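Local coordinates for SusD-like carbohydrate binding protein BF1063 (PDB 3I4G), which probably binds carbohydrate at the outer membrane of Bacteroides fragilis, as a SusD-like protein, at residues 266-272 with 361-366; 271-275 with 330-335. All coordinates share one frame; numbering follows the deposited sequence.

Contact 1 of 2, residues 266-272 with 361-366; sequences LPQHALS and MMRKYF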
ATOM      1  N   LEU A 266      -5.932  -8.480 -10.438  1.00  9.39           N
ATOM      2  CA  LEU A 266      -6.642  -7.491  -9.648  1.00  9.53           C
ATOM      3  C   LEU A 266      -8.009  -7.170 -10.256  1.00  9.33           C
ATOM      4  O   LEU A 266      -8.984  -7.057  -9.521  1.00  8.98           O
ATOM      5  CB  LEU A 266      -5.816  -6.200  -9.450  1.00  9.40           C
ATOM      6  CG  LEU A 266      -6.490  -5.108  -8.638  1.00  8.87           C
ATOM      7  CD1 LEU A 266      -6.850  -5.571  -7.193  1.00 11.26           C
ATOM      8  CD2 LEU A 266      -5.594  -3.873  -8.635  1.00 11.34           C
ATOM      9  N   PRO A 267      -8.138  -7.008 -11.595  1.00  8.75           N
ATOM     10  CA  PRO A 267      -9.487  -6.749 -12.127  1.00  7.86           C
ATOM     11  C   PRO A 267     -10.509  -7.847 -11.808  1.00  9.11           C
ATOM     12  O   PRO A 267     -11.638  -7.554 -11.401  1.00  8.74           O
ATOM     13  CB  PRO A 267      -9.240  -6.612 -13.624  1.00 10.02           C
ATOM     14  CG  PRO A 267      -7.793  -6.189 -13.712  1.00  9.04           C
ATOM     15  CD  PRO A 267      -7.127  -7.015 -12.665  1.00  9.36           C
ATOM     16  N   GLN A 268     -10.136  -9.112 -12.003  1.00  8.81           N
ATOM     17  CA  GLN A 268     -11.063 -10.180 -11.659  1.00  9.34           C
ATOM     18  C   GLN A 268     -11.495 -10.060 -10.219  1.00  9.90           C
ATOM     19  O   GLN A 268     -12.667 -10.310  -9.860  1.00 10.07           O
ATOM     20  CB  GLN A 268     -10.371 -11.525 -11.885  1.00 10.31           C
ATOM     21  CG  GLN A 268     -11.210 -12.732 -11.424  1.00  9.55           C
ATOM     22  CD  GLN A 268     -12.420 -12.956 -12.279  1.00 12.37           C
ATOM     23  OE1 GLN A 268     -12.341 -13.681 -13.277  1.00 14.08           O
ATOM     24  NE2 GLN A 268     -13.526 -12.293 -11.948  1.00 11.89           N
ATOM     25  N   HIS A 269     -10.556  -9.746  -9.349  1.00  9.81           N
ATOM     26  CA  HIS A 269     -10.860  -9.689  -7.947  1.00  9.24           C
ATOM     27  C   HIS A 269     -11.604  -8.465  -7.488  1.00 10.96           C
ATOM     28  O   HIS A 269     -12.440  -8.589  -6.586  1.00 13.50           O
ATOM     29  CB  HIS A 269      -9.582  -9.805  -7.070  1.00  9.83           C
ATOM     30  CG  HIS A 269      -9.543 -11.072  -6.276  1.00  8.76           C
ATOM     31  ND1 HIS A 269      -8.401 -11.829  -6.128  1.00 10.07           N
ATOM     32  CD2 HIS A 269     -10.516 -11.696  -5.574  1.00  9.87           C
ATOM     33  CE1 HIS A 269      -8.693 -12.890  -5.387  1.00 11.14           C
ATOM     34  NE2 HIS A 269      -9.967 -12.835  -5.037  1.00 10.45           N
ATOM     35  N   ALA A 270     -11.316  -7.318  -8.082  1.00 10.15           N
ATOM     36  CA  ALA A 270     -11.780  -6.041  -7.513  1.00  9.79           C
ATOM     37  C   ALA A 270     -12.738  -5.214  -8.360  1.00  9.00           C
ATOM     38  O   ALA A 270     -13.221  -4.198  -7.878  1.00 10.41           O
ATOM     39  CB  ALA A 270     -10.592  -5.173  -7.110  1.00 12.68           C
ATOM     40  N   LEU A 271     -12.971  -5.602  -9.615  1.00  8.78           N
ATOM     41  CA  LEU A 271     -14.069  -5.020 -10.365  1.00  8.84           C
ATOM     42  C   LEU A 271     -15.383  -5.529  -9.771  1.00  9.89           C
ATOM     43  O   LEU A 271     -15.428  -6.539  -9.052  1.00  8.63           O
ATOM     44  CB  LEU A 271     -14.004  -5.390 -11.857  1.00  9.30           C
ATOM     45  CG  LEU A 271     -12.826  -4.785 -12.595  1.00  9.43           C
ATOM     46  CD1 LEU A 271     -12.757  -5.279 -14.066  1.00 12.32           C
ATOM     47  CD2 LEU A 271     -12.817  -3.223 -12.593  1.00 11.12           C
ATOM     48  N   SER A 272     -16.494  -4.853 -10.094  1.00  9.96           N
ATOM     49  CA  SER A 272     -17.801  -5.297  -9.648  1.00  8.94           C
ATOM     50  C   SER A 272     -18.408  -6.244 -10.688  1.00  9.33           C
ATOM     51  O   SER A 272     -17.883  -6.405 -11.806  1.00  9.88           O
ATOM     52  CB  SER A 272     -18.714  -4.101  -9.346  1.00  8.35           C
ATOM     53  OG  SER A 272     -19.222  -3.535 -10.530  1.00  9.85           O
HETATM   54  N   MSE A 361     -16.816   0.881  -3.974  1.00  7.35           N
HETATM   55  CA  MSE A 361     -15.858   0.109  -4.731  1.00  7.34           C
HETATM   56  C   MSE A 361     -14.628   0.954  -4.995  1.00  8.20           C
HETATM   57  O   MSE A 361     -14.677   2.184  -4.886  1.00  7.88           O
HETATM   58  CB  MSE A 361     -16.469  -0.359  -6.035  1.00  7.88           C
HETATM   59  CG  MSE A 361     -17.618  -1.336  -5.885  1.00  8.07           C
HETATM   60 SE   MSE A 361     -16.959  -3.097  -5.201  0.75 10.27          SE
HETATM   61  CE  MSE A 361     -16.210  -3.694  -6.710  1.00 12.24           C
HETATM   62  N   MSE A 362     -13.523   0.301  -5.359  1.00  7.98           N
HETATM   63  CA  MSE A 362     -12.296   1.019  -5.701  1.00  8.28           C
HETATM   64  C   MSE A 362     -12.240   1.338  -7.184  1.00  8.12           C
HETATM   65  O   MSE A 362     -12.313   0.466  -8.026  1.00  8.82           O
HETATM   66  CB  MSE A 362     -11.052   0.187  -5.317  1.00  9.52           C
HETATM   67  CG  MSE A 362      -9.733   0.867  -5.659  1.00  9.27           C
HETATM   68 SE   MSE A 362      -8.212  -0.162  -4.998  0.75  7.38          SE
HETATM   69  CE  MSE A 362      -8.295  -1.503  -6.280  1.00 10.16           C
ATOM     70  N   ARG A 363     -12.069   2.617  -7.496  1.00  7.57           N
ATOM     71  CA  ARG A 363     -11.861   3.098  -8.877  1.00  8.56           C
ATOM     72  C   ARG A 363     -10.372   3.111  -9.233  1.00  8.19           C
ATOM     73  O   ARG A 363      -9.999   2.884 -10.394  1.00  8.63           O
ATOM     74  CB  ARG A 363     -12.448   4.509  -9.054  1.00  8.20           C
ATOM     75  CG  ARG A 363     -12.548   4.929 -10.507  1.00  9.34           C
ATOM     76  CD  ARG A 363     -12.968   6.359 -10.710  1.00  8.14           C
ATOM     77  NE  ARG A 363     -14.351   6.667 -10.348  1.00  8.90           N
ATOM     78  CZ  ARG A 363     -15.392   6.543 -11.168  1.00  8.71           C
ATOM     79  NH1 ARG A 363     -15.261   5.996 -12.367  1.00  8.01           N
ATOM     80  NH2 ARG A 363     -16.595   6.908 -10.763  1.00  9.21           N
ATOM     81  N   LYS A 364      -9.517   3.411  -8.266  1.00  8.17           N
ATOM     82  CA  LYS A 364      -8.067   3.482  -8.473  1.00  6.96           C
ATOM     83  C   LYS A 364      -7.571   2.177  -9.077  1.00  9.11           C
ATOM     84  O   LYS A 364      -8.057   1.111  -8.722  1.00  8.95           O
ATOM     85  CB  LYS A 364      -7.360   3.774  -7.171  1.00  8.48           C
ATOM     86  CG  LYS A 364      -5.870   4.068  -7.294  1.00  8.23           C
ATOM     87  CD  LYS A 364      -5.257   4.581  -5.993  1.00  8.28           C
ATOM     88  CE  LYS A 364      -5.552   6.086  -5.744  1.00  9.60           C
ATOM     89  NZ  LYS A 364      -4.962   6.614  -4.474  1.00  7.84           N
ATOM     90  N   TYR A 365      -6.597   2.315 -10.003  1.00  8.52           N
ATOM     91  CA  TYR A 365      -5.876   1.241 -10.707  1.00  8.19           C
ATOM     92  C   TYR A 365      -6.580   0.695 -11.948  1.00  8.54           C
ATOM     93  O   TYR A 365      -6.012  -0.138 -12.642  1.00 10.15           O
ATOM     94  CB  TYR A 365      -5.537   0.079  -9.759  1.00  8.71           C
ATOM     95  CG  TYR A 365      -4.683   0.416  -8.577  1.00  7.78           C
ATOM     96  CD1 TYR A 365      -3.331   0.728  -8.711  1.00  7.38           C
ATOM     97  CD2 TYR A 365      -5.217   0.405  -7.291  1.00  8.62           C
ATOM     98  CE1 TYR A 365      -2.551   1.048  -7.615  1.00  8.79           C
ATOM     99  CE2 TYR A 365      -4.445   0.747  -6.199  1.00  8.91           C
ATOM    100  CZ  TYR A 365      -3.114   1.044  -6.352  1.00  8.34           C
ATOM    101  OH  TYR A 365      -2.361   1.320  -5.260  1.00  9.02           O
ATOM    102  N   PHE A 366      -7.777   1.194 -12.245  1.00  9.25           N
ATOM    103  CA  PHE A 366      -8.562   0.703 -13.401  1.00  8.67           C
ATOM    104  C   PHE A 366      -8.670   1.742 -14.493  1.00 11.34           C
ATOM    105  O   PHE A 366      -9.341   2.746 -14.337  1.00  9.94           O
ATOM    106  CB  PHE A 366      -9.946   0.207 -12.935  1.00  9.82           C
ATOM    107  CG  PHE A 366      -9.856  -0.883 -11.885  1.00 10.06           C
ATOM    108  CD1 PHE A 366      -9.176  -2.074 -12.142  1.00 13.35           C
ATOM    109  CD2 PHE A 366     -10.392  -0.727 -10.651  1.00 10.66           C
ATOM    110  CE1 PHE A 366      -9.043  -3.041 -11.173  1.00 14.37           C
ATOM    111  CE2 PHE A 366     -10.256  -1.710  -9.685  1.00 13.76           C
ATOM    112  CZ  PHE A 366      -9.597  -2.864  -9.941  1.00 13.90           C
TER
HETATM  113  O   HOH W   1     -13.101  -2.499  -5.568  1.00  8.78           O
HETATM  114  O   HOH W   2     -13.833  -1.644  -8.939  1.00  9.35           O
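Ala270 O, the last carbonyl of helix 266-270, faces the backbone of Met362 through two waters that both donate to it. One water, 2.9 Å from Ala270 O, accepts from Met362 N; the other, 2.8 Å from the same Ala270 O, also donates to Met362 O. The buried carbonyl is thus satisfied without a direct bond to 361-366. Beside these waters, CE of selenomethionine Met361 comes to 3.2 Å from Ala270 O, brought round by bends at chi2 (-69°) and chi3 (-75°), and also packs on Ser272 CB.

The apolar half is built on Phe366. Leu271 CD2 lies over one face of the Phe366 ring, 3.8 Å from its centroid and 9° off the normal, a CH-pi contact. Ala270 CB meets the edge of the Phe366 ring at CZ (3.8 Å), while Leu266 CG comes in obliquely, 4.0 Å from Phe366 CZ. Leu266 CD2 continues to Tyr365 CB.

This is structural packing within the SusD-family region, joining the C-terminal end of helix 266-270 to strand 360-362 and the type II beta turn Arg363-Phe366. Helix 50-54 covers Leu266, Met362 and Tyr365 through Ile54, and strand 323-325 pairs antiparallel with 360-362, its Tyr324 touching Met361 and Ser272.

Contact 2 of 2, residues 271-275 with 330-335; sequences LSAKD and FMGTEY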
ATOM      1  N   LEU A 271     -12.971  -5.602  -9.615  1.00  8.78           N
ATOM      2  CA  LEU A 271     -14.069  -5.020 -10.365  1.00  8.84           C
ATOM      3  C   LEU A 271     -15.383  -5.529  -9.771  1.00  9.89           C
ATOM      4  O   LEU A 271     -15.428  -6.539  -9.052  1.00  8.63           O
ATOM      5  CB  LEU A 271     -14.004  -5.390 -11.857  1.00  9.30           C
ATOM      6  CG  LEU A 271     -12.826  -4.785 -12.595  1.00  9.43           C
ATOM      7  CD1 LEU A 271     -12.757  -5.279 -14.066  1.00 12.32           C
ATOM      8  CD2 LEU A 271     -12.817  -3.223 -12.593  1.00 11.12           C
ATOM      9  N   SER A 272     -16.494  -4.853 -10.094  1.00  9.96           N
ATOM     10  CA  SER A 272     -17.801  -5.297  -9.648  1.00  8.94           C
ATOM     11  C   SER A 272     -18.408  -6.244 -10.688  1.00  9.33           C
ATOM     12  O   SER A 272     -17.883  -6.405 -11.806  1.00  9.88           O
ATOM     13  CB  SER A 272     -18.714  -4.101  -9.346  1.00  8.35           C
ATOM     14  OG  SER A 272     -19.222  -3.535 -10.530  1.00  9.85           O
ATOM     15  N   ALA A 273     -19.515  -6.869 -10.337  1.00 10.33           N
ATOM     16  CA  ALA A 273     -20.113  -7.881 -11.210  1.00  8.93           C
ATOM     17  C   ALA A 273     -20.433  -7.381 -12.599  1.00 11.19           C
ATOM     18  O   ALA A 273     -20.269  -8.126 -13.557  1.00 10.65           O
ATOM     19  CB  ALA A 273     -21.375  -8.440 -10.541  1.00 11.20           C
ATOM     20  N   LYS A 274     -20.893  -6.150 -12.730  1.00  9.30           N
ATOM     21  CA  LYS A 274     -21.263  -5.623 -14.067  1.00  9.07           C
ATOM     22  C   LYS A 274     -20.074  -5.590 -15.005  1.00 10.32           C
ATOM     23  O   LYS A 274     -20.252  -5.581 -16.237  1.00 10.97           O
ATOM     24  CB  LYS A 274     -21.896  -4.230 -13.955  1.00  9.31           C
ATOM     25  CG  LYS A 274     -20.916  -3.094 -13.682  1.00  9.40           C
ATOM     26  CD  LYS A 274     -21.650  -1.764 -13.411  1.00  8.73           C
ATOM     27  CE  LYS A 274     -20.706  -0.619 -13.297  1.00 10.43           C
ATOM     28  NZ  LYS A 274     -19.875  -0.384 -14.543  1.00  9.34           N
ATOM     29  N   ASP A 275     -18.859  -5.541 -14.454  1.00  9.13           N
ATOM     30  CA  ASP A 275     -17.638  -5.534 -15.237  1.00  9.43           C
ATOM     31  C   ASP A 275     -16.838  -6.833 -15.103  1.00  9.49           C
ATOM     32  O   ASP A 275     -15.659  -6.882 -15.439  1.00 10.64           O
ATOM     33  CB  ASP A 275     -16.812  -4.305 -14.853  1.00  9.38           C
ATOM     34  CG  ASP A 275     -17.506  -3.035 -15.231  1.00  9.46           C
ATOM     35  OD1 ASP A 275     -17.840  -2.921 -16.436  1.00 10.90           O
ATOM     36  OD2 ASP A 275     -17.747  -2.186 -14.343  1.00 10.35           O
ATOM     37  N   PHE A 330     -18.776   4.029 -14.037  1.00  8.42           N
ATOM     38  CA  PHE A 330     -17.491   3.316 -14.033  1.00  8.20           C
ATOM     39  C   PHE A 330     -17.432   2.444 -15.261  1.00  8.86           C
ATOM     40  O   PHE A 330     -18.335   1.654 -15.506  1.00  8.76           O
ATOM     41  CB  PHE A 330     -17.344   2.495 -12.752  1.00  8.81           C
ATOM     42  CG  PHE A 330     -16.051   1.744 -12.689  1.00  8.51           C
ATOM     43  CD1 PHE A 330     -14.862   2.345 -12.335  1.00  9.37           C
ATOM     44  CD2 PHE A 330     -16.020   0.414 -13.030  1.00 10.29           C
ATOM     45  CE1 PHE A 330     -13.674   1.616 -12.306  1.00  8.49           C
ATOM     46  CE2 PHE A 330     -14.826  -0.308 -12.972  1.00  9.91           C
ATOM     47  CZ  PHE A 330     -13.670   0.293 -12.615  1.00  9.34           C
HETATM   48  N   MSE A 331     -16.366   2.579 -16.028  1.00  9.73           N
HETATM   49  CA  MSE A 331     -16.249   1.832 -17.284  1.00 10.45           C
HETATM   50  C   MSE A 331     -17.483   2.057 -18.175  1.00 10.99           C
HETATM   51  O   MSE A 331     -17.980   1.142 -18.855  1.00 11.13           O
HETATM   52  CB  MSE A 331     -15.960   0.333 -17.065  1.00 11.31           C
HETATM   53  CG  MSE A 331     -14.588   0.103 -16.580  1.00 10.40           C
HETATM   54 SE   MSE A 331     -14.200  -1.809 -16.406  0.75 10.85          SE
HETATM   55  CE  MSE A 331     -12.374  -1.620 -16.038  1.00 11.88           C
ATOM     56  N   GLY A 332     -17.981   3.284 -18.164  1.00 10.56           N
ATOM     57  CA  GLY A 332     -19.036   3.677 -19.082  1.00 10.89           C
ATOM     58  C   GLY A 332     -20.447   3.294 -18.706  1.00 11.05           C
ATOM     59  O   GLY A 332     -21.367   3.579 -19.458  1.00 12.09           O
ATOM     60  N   THR A 333     -20.640   2.590 -17.599  1.00  9.26           N
ATOM     61  CA  THR A 333     -21.976   2.185 -17.188  1.00  9.25           C
ATOM     62  C   THR A 333     -22.136   2.450 -15.702  1.00  8.60           C
ATOM     63  O   THR A 333     -21.163   2.548 -14.945  1.00  9.74           O
ATOM     64  CB  THR A 333     -22.277   0.694 -17.524  1.00 10.92           C
ATOM     65  OG1 THR A 333     -21.377  -0.182 -16.822  1.00 11.99           O
ATOM     66  CG2 THR A 333     -22.159   0.448 -19.063  1.00 11.32           C
ATOM     67  N   GLU A 334     -23.381   2.621 -15.312  1.00  7.97           N
ATOM     68  CA  GLU A 334     -23.704   2.996 -13.946  1.00  7.76           C
ATOM     69  C   GLU A 334     -23.545   1.834 -12.973  1.00  8.41           C
ATOM     70  O   GLU A 334     -24.068   0.741 -13.193  1.00  9.86           O
ATOM     71  CB  GLU A 334     -25.138   3.515 -13.868  1.00  9.87           C
ATOM     72  CG  GLU A 334     -25.534   4.102 -12.500  1.00  9.25           C
ATOM     73  CD  GLU A 334     -26.908   4.699 -12.493  1.00 11.63           C
ATOM     74  OE1 GLU A 334     -27.290   5.322 -13.501  1.00 15.55           O
ATOM     75  OE2 GLU A 334     -27.599   4.609 -11.460  1.00 12.28           O
ATOM     76  N   TYR A 335     -22.869   2.103 -11.856  1.00  8.72           N
ATOM     77  CA  TYR A 335     -22.762   1.139 -10.765  1.00  8.76           C
ATOM     78  C   TYR A 335     -24.097   1.167 -10.003  1.00  9.07           C
ATOM     79  O   TYR A 335     -24.539   2.218  -9.556  1.00  9.68           O
ATOM     80  CB  TYR A 335     -21.603   1.489  -9.851  1.00  8.55           C
ATOM     81  CG  TYR A 335     -21.398   0.497  -8.726  1.00  8.48           C
ATOM     82  CD1 TYR A 335     -21.312  -0.880  -8.957  1.00  9.66           C
ATOM     83  CD2 TYR A 335     -21.229   0.928  -7.448  1.00  9.05           C
ATOM     84  CE1 TYR A 335     -21.098  -1.772  -7.925  1.00  8.57           C
ATOM     85  CE2 TYR A 335     -21.003   0.057  -6.412  1.00  7.98           C
ATOM     86  CZ  TYR A 335     -20.919  -1.284  -6.650  1.00  8.36           C
ATOM     87  OH  TYR A 335     -20.696  -2.148  -5.579  1.00  9.24           O
TER
HETATM   88  O   HOH W   3     -19.168  -1.194 -17.932  1.00 15.11           O
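Lys274 reaches into a beta hairpin, strands 329-330 and 333-334 joined by a type I' turn from Phe330 to Thr333, and its ammonium nitrogen grips the turn. Lys274 NZ donates to Phe330 O at 2.7 Å, tilted 26° from the carbonyl plane, and to Thr333 OG1, also at 2.7 Å. A longer bond to Thr333 O arrives from above that carbonyl's plane. Each of these two carbonyls also accepts a backbone N-H of the hairpin, from the opposite face, so the lysine adds to the strand pairing without displacing it. Asp275 OD2 forms a salt bridge with the same NZ on its syn side, which would balance the charge.

The inner side is tightly packed: Leu271 CD2 abuts the Phe330 ring edge, 3.6 Å from CE2, and Ser272 CB lies 3.6 Å from Tyr335 CE1. Selenomethionine Met331, extended beyond CG (chi2 -177°), sets its SE 3.7 Å from Asp275 CG and its CE against Leu271 CD2. Asp275 OD2 also meets the Phe330 edge at CD2, the carboxylate turned 64° from the ring.

Toward solvent the link is looser: Asp275 OD1 reaches the turn through a single water, which donates to Asp275 OD1 (2.6 Å) and Met331 O, and accepts from Thr333 OG1.

Overall arrangement
The two contacts start from one continuous run, 266-275, and share Leu271 and Ser272; their centres lie about 10 Å apart. Along the chain the helix 266-270 and its following loop come first, then the hairpin of strands 329-330 and 333-334, then strand 360-362 and the turn after it. Contact 1 is wholly buried, its centre about 15 Å from the centre of the chain, whereas that of contact 2 lies farther out at about 24 Å. They also touch directly: Phe366 CB is 3.7 Å from Phe330 CZ. Tyr324 of strand 323-325 meets residues of both. Phe366 and Phe330, with Leu271 CD2 touching both rings, thus link buried contact 1 to partly exposed contact 2, all within the SusD family region.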